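Local atomic coordinates of eukaryotic peptide chain release factor GTP-binding subunit (Schizosaccharomyces pombe, PDB entry 1R5B), a protein that serves as the GTP-binding subunit of a eukaryotic peptide chain release factor and combines a P-loop GTP-binding domain with two beta domains. Residues E42-V47 with T264-K269; T316-E321 with V335-R340; V47-V52 with R170-L175. All blocks are in the same frame, centred on the assembly; numbering follows the deposited sequence.

Contact 1 of 3, residues E42-V47 with T264-K269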
loop_
_atom_site.group_PDB
_atom_site.type_symbol
_atom_site.label_atom_id
_atom_site.label_comp_id
_atom_site.label_asym_id
_atom_site.label_seq_id
_atom_site.Cartn_x
_atom_site.Cartn_y
_atom_site.Cartn_z
ATOM N N GLU A 42 -0.536 0.913 7.265
ATOM C CA GLU A 42 -0.333 -0.280 6.438
ATOM C C GLU A 42 1.049 -0.891 6.665
ATOM O O GLU A 42 2.043 -0.202 6.558
ATOM C CB GLU A 42 -0.512 0.077 4.955
ATOM C CG GLU A 42 -0.254 -1.063 3.967
ATOM C CD GLU A 42 -0.248 -0.608 2.507
ATOM O OE1 GLU A 42 -0.263 0.613 2.243
ATOM O OE2 GLU A 42 -0.225 -1.484 1.611
ATOM N N HIS A 43 1.105 -2.187 6.952
ATOM C CA HIS A 43 2.372 -2.876 7.147
ATOM C C HIS A 43 2.985 -3.194 5.809
ATOM O O HIS A 43 2.312 -3.741 4.936
ATOM C CB HIS A 43 2.192 -4.191 7.888
ATOM C CG HIS A 43 1.848 -4.031 9.335
ATOM N ND1 HIS A 43 0.936 -3.100 9.787
ATOM C CD2 HIS A 43 2.277 -4.704 10.431
ATOM C CE1 HIS A 43 0.824 -3.202 11.099
ATOM N NE2 HIS A 43 1.627 -4.165 11.513
ATOM N N VAL A 44 4.272 -2.895 5.687
ATOM C CA VAL A 44 5.058 -3.115 4.475
ATOM C C VAL A 44 6.403 -3.730 4.851
ATOM O O VAL A 44 6.952 -3.416 5.902
ATOM C CB VAL A 44 5.295 -1.774 3.754
ATOM C CG1 VAL A 44 6.082 -1.959 2.493
ATOM C CG2 VAL A 44 3.965 -1.127 3.444
ATOM N N ASN A 45 6.910 -4.626 4.011
ATOM C CA ASN A 45 8.229 -5.223 4.193
ATOM C C ASN A 45 9.200 -4.598 3.220
ATOM O O ASN A 45 8.930 -4.527 2.013
ATOM C CB ASN A 45 8.189 -6.728 3.923
ATOM C CG ASN A 45 7.435 -7.508 4.992
ATOM O OD1 ASN A 45 6.967 -8.613 4.740
ATOM N ND2 ASN A 45 7.327 -6.948 6.178
ATOM N N ILE A 46 10.331 -4.147 3.731
ATOM C CA ILE A 46 11.339 -3.470 2.921
ATOM C C ILE A 46 12.696 -4.085 3.175
ATOM O O ILE A 46 13.034 -4.427 4.310
ATOM C CB ILE A 46 11.340 -1.954 3.205
ATOM C CG1 ILE A 46 12.248 -1.220 2.221
ATOM C CG2 ILE A 46 11.752 -1.660 4.631
ATOM C CD1 ILE A 46 11.995 0.269 2.179
ATOM N N VAL A 47 13.466 -4.255 2.115
ATOM C CA VAL A 47 14.805 -4.801 2.230
ATOM C C VAL A 47 15.776 -3.865 1.532
ATOM O O VAL A 47 15.470 -3.335 0.473
ATOM C CB VAL A 47 14.894 -6.223 1.656
ATOM C CG1 VAL A 47 14.613 -6.254 0.143
ATOM C CG2 VAL A 47 16.242 -6.826 1.958
ATOM N N THR A 264 3.200 2.795 -4.939
ATOM C CA THR A 264 2.070 1.979 -5.266
ATOM C C THR A 264 2.486 0.518 -5.561
ATOM O O THR A 264 1.747 -0.413 -5.268
ATOM C CB THR A 264 1.401 2.679 -6.430
ATOM O OG1 THR A 264 0.005 2.721 -6.204
ATOM C CG2 THR A 264 1.602 1.988 -7.701
ATOM N N HIS A 265 3.684 0.322 -6.094
ATOM C CA HIS A 265 4.152 -1.016 -6.431
ATOM C C HIS A 265 4.751 -1.709 -5.207
ATOM O O HIS A 265 5.915 -1.537 -4.929
ATOM C CB HIS A 265 5.184 -0.916 -7.545
ATOM C CG HIS A 265 5.477 -2.207 -8.232
ATOM N ND1 HIS A 265 6.105 -3.265 -7.607
ATOM C CD2 HIS A 265 5.254 -2.599 -9.505
ATOM C CE1 HIS A 265 6.250 -4.254 -8.475
ATOM N NE2 HIS A 265 5.739 -3.875 -9.631
ATOM N N LEU A 266 3.923 -2.450 -4.463
ATOM C CA LEU A 266 4.382 -3.313 -3.378
ATOM C C LEU A 266 4.231 -4.785 -3.819
ATOM O O LEU A 266 3.122 -5.250 -4.090
ATOM C CB LEU A 266 3.561 -3.053 -2.106
ATOM C CG LEU A 266 3.427 -1.612 -1.591
ATOM C CD1 LEU A 266 2.706 -1.578 -0.276
ATOM C CD2 LEU A 266 4.726 -0.962 -1.422
ATOM N N GLU A 267 5.336 -5.514 -3.878
ATOM C CA GLU A 267 5.342 -6.847 -4.498
ATOM C C GLU A 267 4.313 -7.838 -3.974
ATOM O O GLU A 267 3.704 -8.510 -4.769
ATOM C CB GLU A 267 6.707 -7.508 -4.406
ATOM C CG GLU A 267 7.832 -6.778 -5.111
ATOM C CD GLU A 267 7.628 -6.622 -6.616
ATOM O OE1 GLU A 267 6.843 -7.372 -7.235
ATOM O OE2 GLU A 267 8.289 -5.720 -7.166
ATOM N N ARG A 268 4.127 -7.954 -2.660
ATOM C CA ARG A 268 3.141 -8.903 -2.148
ATOM C C ARG A 268 1.743 -8.570 -2.657
ATOM O O ARG A 268 0.987 -9.465 -3.025
ATOM C CB ARG A 268 3.131 -8.959 -0.617
ATOM C CG ARG A 268 4.392 -9.578 -0.018
ATOM C CD ARG A 268 4.414 -9.659 1.499
ATOM N NE ARG A 268 4.212 -8.350 2.122
ATOM C CZ ARG A 268 3.828 -8.165 3.377
ATOM N NH1 ARG A 268 3.609 -9.194 4.175
ATOM N NH2 ARG A 268 3.659 -6.935 3.839
ATOM N N LYS A 269 1.416 -7.278 -2.662
ATOM C CA LYS A 269 0.106 -6.779 -3.102
ATOM C C LYS A 269 -0.049 -6.942 -4.622
ATOM O O LYS A 269 -1.108 -7.321 -5.087
ATOM C CB LYS A 269 -0.058 -5.303 -2.718
ATOM C CG LYS A 269 -1.457 -4.841 -2.469
ATOM C CD LYS A 269 -1.524 -3.316 -2.251
ATOM C CE LYS A 269 -1.190 -2.891 -0.829
ATOM N NZ LYS A 269 -0.917 -1.399 -0.746
#
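Glu42 and Lys269 form a salt bridge between the first strand of a P-loop GTP-binding domain, residues 42-50, and the short helix 267-270. The two side chains meet nearly head-on. Glu42 is stretched out, with CG anti to its backbone nitrogen (chi1 177°), which carries the carboxylate well away from the strand. Lys269 bends once, at chi3 (-83°). The modelled 2.5 Å between NZ of Lys269 and OE2 of Glu42 is too short to be taken literally, but the pairing is clear. The other carboxylate oxygen of Glu42, OE1, is engaged by Arg121, so the group sits between two basic partners. This would probably stabilise its negative charge.

Leu266 is the N-cap of the helix. Its side chain lies roughly perpendicular to that of Val44, and its CD1 methyl is 4.0 Å from CG2 of Val44. The same CD1 is 3.5 Å from OE2 of Glu42, so an apolar tip lies beside the salt bridge. Leu266 also touches Ile147 of the neighbouring strand.

Arg268 brings its guanidinium to the strand on a chain bent at chi3. Its main polar partner is Asp146, which takes NH2 in a salt bridge and also accepts the backbone N-H of Asn45. The amide of Asn45 is stacked over one guanidinium face, with the planes 27° apart. At the edge of the guanidinium, the carbonyl O of His43 lies 3.6 Å from NH2 of Arg268.

Contact 2 of 3, residues T316-E321 with V335-R340; sequences TAIYDE and VRLRVR
Arg338 and Tyr319 are joined by a nearly straight hydrogen bond beside an antiparallel beta ladder, which pairs strands 311-319 and 334-340 in the beta domain that follows the GTP-binding domain. NH1 of Arg338 donates to OH of Tyr319 at 3.1 Å, with an angle of 174° at the hydrogen. The hydroxyl lies in the guanidinium plane. NH1 in turn lies in the plane of the Tyr319 ring, at its edge, and the two planes are almost perpendicular (89°). The bend of Arg338 at chi3 (-64°) turns its end back over Ala317 to the tyrosine. Its NE has a second, weak bond to the carbonyl of Leu285.

The backbones pair at Ala317 with Arg338 and at Tyr319 with Arg336. In the second pair, N of Arg336 reaches O of Tyr319 at 2.8 Å, and N of Tyr319 bonds back to O of Arg336. Ala317 O takes a weaker bond from N of Arg338. N of Thr316 bonds to O of Arg338 at 3.0 Å, consistent with a classic beta bulge at Thr316-Ala317.

Ala317, Tyr319, Arg336 and Arg338 line the polar face. On the other, Ile318, Val335 and Leu337 point the same way into the apolar interior, where CG2 of Ile318 meets CD2 of Leu337 at 3.8 Å.

At one end, Arg336 lies with a guanidinium face over CA of Glu321 and makes a salt bridge to Asp323. At the other, a water 3.2 Å from OG1 of Thr316 also accepts from NH1 of Arg338.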
loop_
_atom_site.group_PDB
_atom_site.type_symbol
_atom_site.label_atom_id
_atom_site.label_comp_id
_atom_site.label_asym_id
_atom_site.label_seq_id
_atom_site.Cartn_x
_atom_site.Cartn_y
_atom_site.Cartn_z
ATOM N N THR A 316 -11.482 -6.627 -22.162
ATOM C CA THR A 316 -10.962 -6.427 -23.524
ATOM C C THR A 316 -10.139 -5.149 -23.702
ATOM O O THR A 316 -9.468 -4.978 -24.727
ATOM C CB THR A 316 -12.113 -6.432 -24.566
ATOM O OG1 THR A 316 -13.035 -5.368 -24.294
ATOM C CG2 THR A 316 -12.952 -7.700 -24.454
ATOM N N ALA A 317 -10.203 -4.249 -22.726
ATOM C CA ALA A 317 -9.403 -3.030 -22.779
ATOM C C ALA A 317 -9.286 -2.353 -21.422
ATOM O O ALA A 317 -10.193 -2.439 -20.609
ATOM C CB ALA A 317 -9.980 -2.059 -23.807
ATOM N N ILE A 318 -8.162 -1.673 -21.212
ATOM C CA ILE A 318 -7.878 -0.926 -19.995
ATOM C C ILE A 318 -7.539 0.524 -20.345
ATOM O O ILE A 318 -6.830 0.777 -21.312
ATOM C CB ILE A 318 -6.675 -1.564 -19.253
ATOM C CG1 ILE A 318 -6.897 -3.070 -19.053
ATOM C CG2 ILE A 318 -6.433 -0.874 -17.911
ATOM C CD1 ILE A 318 -5.683 -3.794 -18.522
ATOM N N TYR A 319 -8.030 1.460 -19.538
ATOM C CA TYR A 319 -7.761 2.889 -19.727
ATOM C C TYR A 319 -7.455 3.549 -18.383
ATOM O O TYR A 319 -8.045 3.196 -17.364
ATOM C CB TYR A 319 -8.967 3.599 -20.359
ATOM C CG TYR A 319 -9.407 3.067 -21.708
ATOM C CD1 TYR A 319 -10.382 2.076 -21.809
ATOM C CD2 TYR A 319 -8.875 3.582 -22.890
ATOM C CE1 TYR A 319 -10.805 1.600 -23.055
ATOM C CE2 TYR A 319 -9.289 3.111 -24.140
ATOM C CZ TYR A 319 -10.252 2.123 -24.215
ATOM O OH TYR A 319 -10.647 1.656 -25.443
ATOM N N ASP A 320 -6.542 4.515 -18.379
ATOM C CA ASP A 320 -6.209 5.234 -17.141
ATOM C C ASP A 320 -7.108 6.454 -17.001
ATOM O O ASP A 320 -7.942 6.712 -17.875
ATOM C CB ASP A 320 -4.736 5.649 -17.115
ATOM C CG ASP A 320 -4.346 6.494 -18.298
ATOM O OD1 ASP A 320 -5.188 7.266 -18.802
ATOM O OD2 ASP A 320 -3.209 6.443 -18.801
ATOM N N GLU A 321 -6.920 7.220 -15.923
ATOM C CA GLU A 321 -7.714 8.442 -15.684
ATOM C C GLU A 321 -7.589 9.510 -16.793
ATOM O O GLU A 321 -8.371 10.472 -16.819
ATOM C CB GLU A 321 -7.384 9.054 -14.302
ATOM C CG GLU A 321 -8.495 8.894 -13.257
ATOM C CD GLU A 321 -7.991 8.698 -11.824
ATOM O OE1 GLU A 321 -6.761 8.634 -11.588
ATOM O OE2 GLU A 321 -8.848 8.608 -10.919
ATOM N N VAL A 335 -8.528 2.617 -12.872
ATOM C CA VAL A 335 -8.686 2.146 -14.238
ATOM C C VAL A 335 -10.132 2.157 -14.694
ATOM O O VAL A 335 -11.053 2.228 -13.889
ATOM C CB VAL A 335 -8.129 0.718 -14.400
ATOM C CG1 VAL A 335 -6.616 0.724 -14.193
ATOM C CG2 VAL A 335 -8.817 -0.263 -13.438
ATOM N N ARG A 336 -10.295 2.094 -16.010
ATOM C CA ARG A 336 -11.591 1.958 -16.665
ATOM C C ARG A 336 -11.478 0.780 -17.626
ATOM O O ARG A 336 -10.655 0.797 -18.548
ATOM C CB ARG A 336 -11.951 3.235 -17.415
ATOM C CG ARG A 336 -12.206 4.413 -16.493
ATOM C CD ARG A 336 -11.451 5.679 -16.876
ATOM N NE ARG A 336 -11.557 6.716 -15.844
ATOM C CZ ARG A 336 -11.831 8.006 -16.072
ATOM N NH1 ARG A 336 -12.028 8.463 -17.304
ATOM N NH2 ARG A 336 -11.901 8.857 -15.052
ATOM N N LEU A 337 -12.294 -0.241 -17.386
ATOM C CA LEU A 337 -12.165 -1.515 -18.056
ATOM C C LEU A 337 -13.366 -1.786 -18.942
ATOM O O LEU A 337 -14.485 -1.892 -18.445
ATOM C CB LEU A 337 -12.085 -2.617 -17.012
ATOM C CG LEU A 337 -11.066 -2.458 -15.877
ATOM C CD1 LEU A 337 -11.095 -3.698 -15.025
ATOM C CD2 LEU A 337 -9.656 -2.215 -16.411
ATOM N N ARG A 338 -13.162 -1.892 -20.249
ATOM C CA ARG A 338 -14.207 -2.457 -21.088
ATOM C C ARG A 338 -14.253 -3.959 -20.843
ATOM O O ARG A 338 -13.214 -4.608 -20.757
ATOM C CB ARG A 338 -13.990 -2.171 -22.574
ATOM C CG ARG A 338 -15.135 -2.703 -23.437
ATOM C CD ARG A 338 -15.124 -2.254 -24.886
ATOM N NE ARG A 338 -15.301 -0.809 -25.010
ATOM C CZ ARG A 338 -14.318 0.079 -25.123
ATOM N NH1 ARG A 338 -13.049 -0.298 -25.121
ATOM N NH2 ARG A 338 -14.613 1.366 -25.240
ATOM N N VAL A 339 -15.460 -4.498 -20.730
ATOM C CA VAL A 339 -15.655 -5.921 -20.470
ATOM C C VAL A 339 -16.644 -6.539 -21.446
ATOM O O VAL A 339 -17.470 -5.852 -22.022
ATOM C CB VAL A 339 -16.117 -6.194 -19.014
ATOM C CG1 VAL A 339 -15.081 -5.686 -18.034
ATOM C CG2 VAL A 339 -17.476 -5.566 -18.723
ATOM N N ARG A 340 -16.549 -7.852 -21.600
ATOM C CA ARG A 340 -17.316 -8.607 -22.579
ATOM C C ARG A 340 -17.955 -9.813 -21.902
ATOM O O ARG A 340 -17.318 -10.468 -21.064
ATOM C CB ARG A 340 -16.386 -9.072 -23.704
ATOM C CG ARG A 340 -17.046 -9.915 -24.776
ATOM C CD ARG A 340 -16.057 -10.573 -25.712
ATOM N NE ARG A 340 -15.856 -9.797 -26.936
ATOM C CZ ARG A 340 -16.188 -10.190 -28.167
ATOM N NH1 ARG A 340 -16.761 -11.373 -28.396
ATOM N NH2 ARG A 340 -15.946 -9.382 -29.193
HETATM O O HOH W 1 -12.185 -2.980 -26.324
HETATM O O HOH W 2 -11.550 7.592 -11.867
#

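Contact 3 of 3, residues V47-V52 with R170-L175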
loop_
_atom_site.group_PDB
_atom_site.type_symbol
_atom_site.label_atom_id
_atom_site.label_comp_id
_atom_site.label_asym_id
_atom_site.label_seq_id
_atom_site.Cartn_x
_atom_site.Cartn_y
_atom_site.Cartn_z
ATOM N N VAL A 47 13.466 -4.255 2.115
ATOM C CA VAL A 47 14.805 -4.801 2.230
ATOM C C VAL A 47 15.776 -3.865 1.532
ATOM O O VAL A 47 15.470 -3.335 0.473
ATOM C CB VAL A 47 14.894 -6.223 1.656
ATOM C CG1 VAL A 47 14.613 -6.254 0.143
ATOM C CG2 VAL A 47 16.242 -6.826 1.958
ATOM N N PHE A 48 16.930 -3.654 2.154
ATOM C CA PHE A 48 17.982 -2.802 1.614
ATOM C C PHE A 48 19.141 -3.671 1.135
ATOM O O PHE A 48 19.543 -4.615 1.809
ATOM C CB PHE A 48 18.468 -1.814 2.678
ATOM C CG PHE A 48 17.506 -0.707 2.946
ATOM C CD1 PHE A 48 16.365 -0.935 3.676
ATOM C CD2 PHE A 48 17.727 0.558 2.447
ATOM C CE1 PHE A 48 15.466 0.085 3.914
ATOM C CE2 PHE A 48 16.827 1.581 2.687
ATOM C CZ PHE A 48 15.700 1.342 3.421
ATOM N N ILE A 49 19.656 -3.333 -0.041
ATOM C CA ILE A 49 20.712 -4.092 -0.710
ATOM C C ILE A 49 21.837 -3.148 -1.130
ATOM O O ILE A 49 21.600 -2.001 -1.484
ATOM C CB ILE A 49 20.134 -4.805 -1.952
ATOM C CG1 ILE A 49 18.988 -5.734 -1.546
ATOM C CG2 ILE A 49 21.215 -5.591 -2.687
ATOM C CD1 ILE A 49 18.377 -6.487 -2.702
ATOM N N GLY A 50 23.066 -3.646 -1.109
ATOM C CA GLY A 50 24.217 -2.837 -1.477
ATOM C C GLY A 50 25.460 -3.242 -0.734
ATOM O O GLY A 50 25.441 -4.178 0.064
ATOM N N HIS A 51 26.554 -2.544 -1.014
ATOM C CA HIS A 51 27.827 -2.803 -0.342
ATOM C C HIS A 51 27.800 -2.202 1.063
ATOM O O HIS A 51 27.136 -1.198 1.302
ATOM C CB HIS A 51 28.986 -2.219 -1.162
ATOM C CG HIS A 51 30.324 -2.797 -0.826
ATOM N ND1 HIS A 51 30.942 -2.590 0.387
ATOM C CD2 HIS A 51 31.169 -3.567 -1.552
ATOM C CE1 HIS A 51 32.109 -3.211 0.398
ATOM N NE2 HIS A 51 32.271 -3.810 -0.768
ATOM N N VAL A 52 28.529 -2.822 1.984
ATOM C CA VAL A 52 28.624 -2.327 3.363
ATOM C C VAL A 52 29.105 -0.885 3.404
ATOM O O VAL A 52 28.661 -0.099 4.239
ATOM C CB VAL A 52 29.622 -3.135 4.248
ATOM C CG1 VAL A 52 29.182 -3.079 5.731
ATOM C CG2 VAL A 52 29.785 -4.585 3.776
ATOM N N ARG A 170 26.735 -6.196 -9.704
ATOM C CA ARG A 170 26.074 -7.197 -10.530
ATOM C C ARG A 170 25.326 -8.159 -9.621
ATOM O O ARG A 170 24.128 -8.368 -9.766
ATOM C CB ARG A 170 27.080 -7.968 -11.375
ATOM C CG ARG A 170 26.484 -9.177 -12.075
ATOM C CD ARG A 170 27.264 -9.657 -13.264
ATOM N NE ARG A 170 26.384 -10.229 -14.284
ATOM C CZ ARG A 170 26.656 -10.277 -15.597
ATOM N NH1 ARG A 170 27.800 -9.788 -16.088
ATOM N NH2 ARG A 170 25.777 -10.829 -16.432
ATOM N N GLU A 171 26.051 -8.724 -8.668
ATOM C CA GLU A 171 25.493 -9.658 -7.705
ATOM C C GLU A 171 24.339 -9.022 -6.911
ATOM O O GLU A 171 23.363 -9.695 -6.588
ATOM C CB GLU A 171 26.604 -10.163 -6.788
ATOM C CG GLU A 171 26.140 -10.874 -5.527
ATOM C CD GLU A 171 27.309 -11.410 -4.718
ATOM O OE1 GLU A 171 28.050 -12.273 -5.258
ATOM O OE2 GLU A 171 27.490 -10.953 -3.556
ATOM N N HIS A 172 24.436 -7.724 -6.641
ATOM C CA HIS A 172 23.384 -7.020 -5.922
ATOM C C HIS A 172 22.107 -6.894 -6.736
ATOM O O HIS A 172 21.014 -7.042 -6.189
ATOM C CB HIS A 172 23.867 -5.645 -5.479
ATOM C CG HIS A 172 24.873 -5.701 -4.375
ATOM N ND1 HIS A 172 25.552 -4.592 -3.922
ATOM C CD2 HIS A 172 25.327 -6.745 -3.643
ATOM C CE1 HIS A 172 26.375 -4.949 -2.957
ATOM N NE2 HIS A 172 26.261 -6.249 -2.772
ATOM N N ALA A 173 22.233 -6.623 -8.030
ATOM C CA ALA A 173 21.057 -6.542 -8.891
ATOM C C ALA A 173 20.447 -7.930 -9.087
ATOM O O ALA A 173 19.224 -8.081 -9.075
ATOM C CB ALA A 173 21.406 -5.916 -10.227
ATOM N N VAL A 174 21.291 -8.942 -9.254
ATOM C CA VAL A 174 20.810 -10.320 -9.317
ATOM C C VAL A 174 20.082 -10.699 -8.011
ATOM O O VAL A 174 19.070 -11.410 -8.033
ATOM C CB VAL A 174 21.958 -11.296 -9.586
ATOM C CG1 VAL A 174 21.532 -12.749 -9.345
ATOM C CG2 VAL A 174 22.466 -11.113 -11.019
ATOM N N LEU A 175 20.573 -10.190 -6.886
ATOM C CA LEU A 175 19.946 -10.449 -5.602
ATOM C C LEU A 175 18.557 -9.824 -5.542
ATOM O O LEU A 175 17.624 -10.460 -5.081
ATOM C CB LEU A 175 20.820 -9.935 -4.457
ATOM C CG LEU A 175 20.401 -10.328 -3.040
ATOM C CD1 LEU A 175 20.398 -11.836 -2.870
ATOM C CD2 LEU A 175 21.337 -9.670 -2.023
#
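His172 holds CG anti to its own carbonyl carbon (chi1 -71°), and this sends the imidazole from helix 169-178 towards Gly50. Ile49 has CG2 anti to its backbone nitrogen and CG1 beside that nitrogen (chi1 -58°). Its CG2 methyl therefore faces the helix. The two side chains run past one another, pointing opposite ways, and CG2 of Ile49 comes to 3.9 Å from CB of His172. The same methyl lies 3.8 Å from the carbonyl O of His172.

One helical turn later, Leu175 adds CD2, which is 4.1 Å from CG2 of Ile49.

The imidazole lies along the backbone at Gly50. One face of the His172 ring is turned to N of Gly50, which sits 3.8 Å above the ring plane, displaced from the ring centre. The fit at CE1 is too tight, so the exact position of the ring is doubtful. No hydrogen bond crosses the contact. NE2 of His172 has a weak bond to Gln168, just before the helix, and His51 turns its ND1 to Asp53.

Leu150 of the next strand lies against both Ile49 and His172. The helix packs on the central, mostly parallel sheet, running roughly antiparallel to strand 42-50 (157°). Gly50 probably opens the Walker A sequence. A helix packed beside the strand that leads into this loop is typical of the P-loop GTP-binding fold.

How the contacts relate
From the N terminus, strand 42-50 serves two contacts in turn. Its first part belongs to contact 1 and its last part to contact 3, with Val47 common to both. Contact 3 closes first, when helix 169-178 returns to the sheet. Its loop is nested inside the longer one that contact 1 closes at residues 264-269, just past helix 256-262. The centres of these two contacts are 18 Å apart. Contact 2 follows in series, as a short loop within the next beta domain. Its nearest atoms are about 10 Å from contact 1 and about 26 Å from contact 3. Contacts 1 and 3 tie helices to the central sheet, while contact 2 joins two strands.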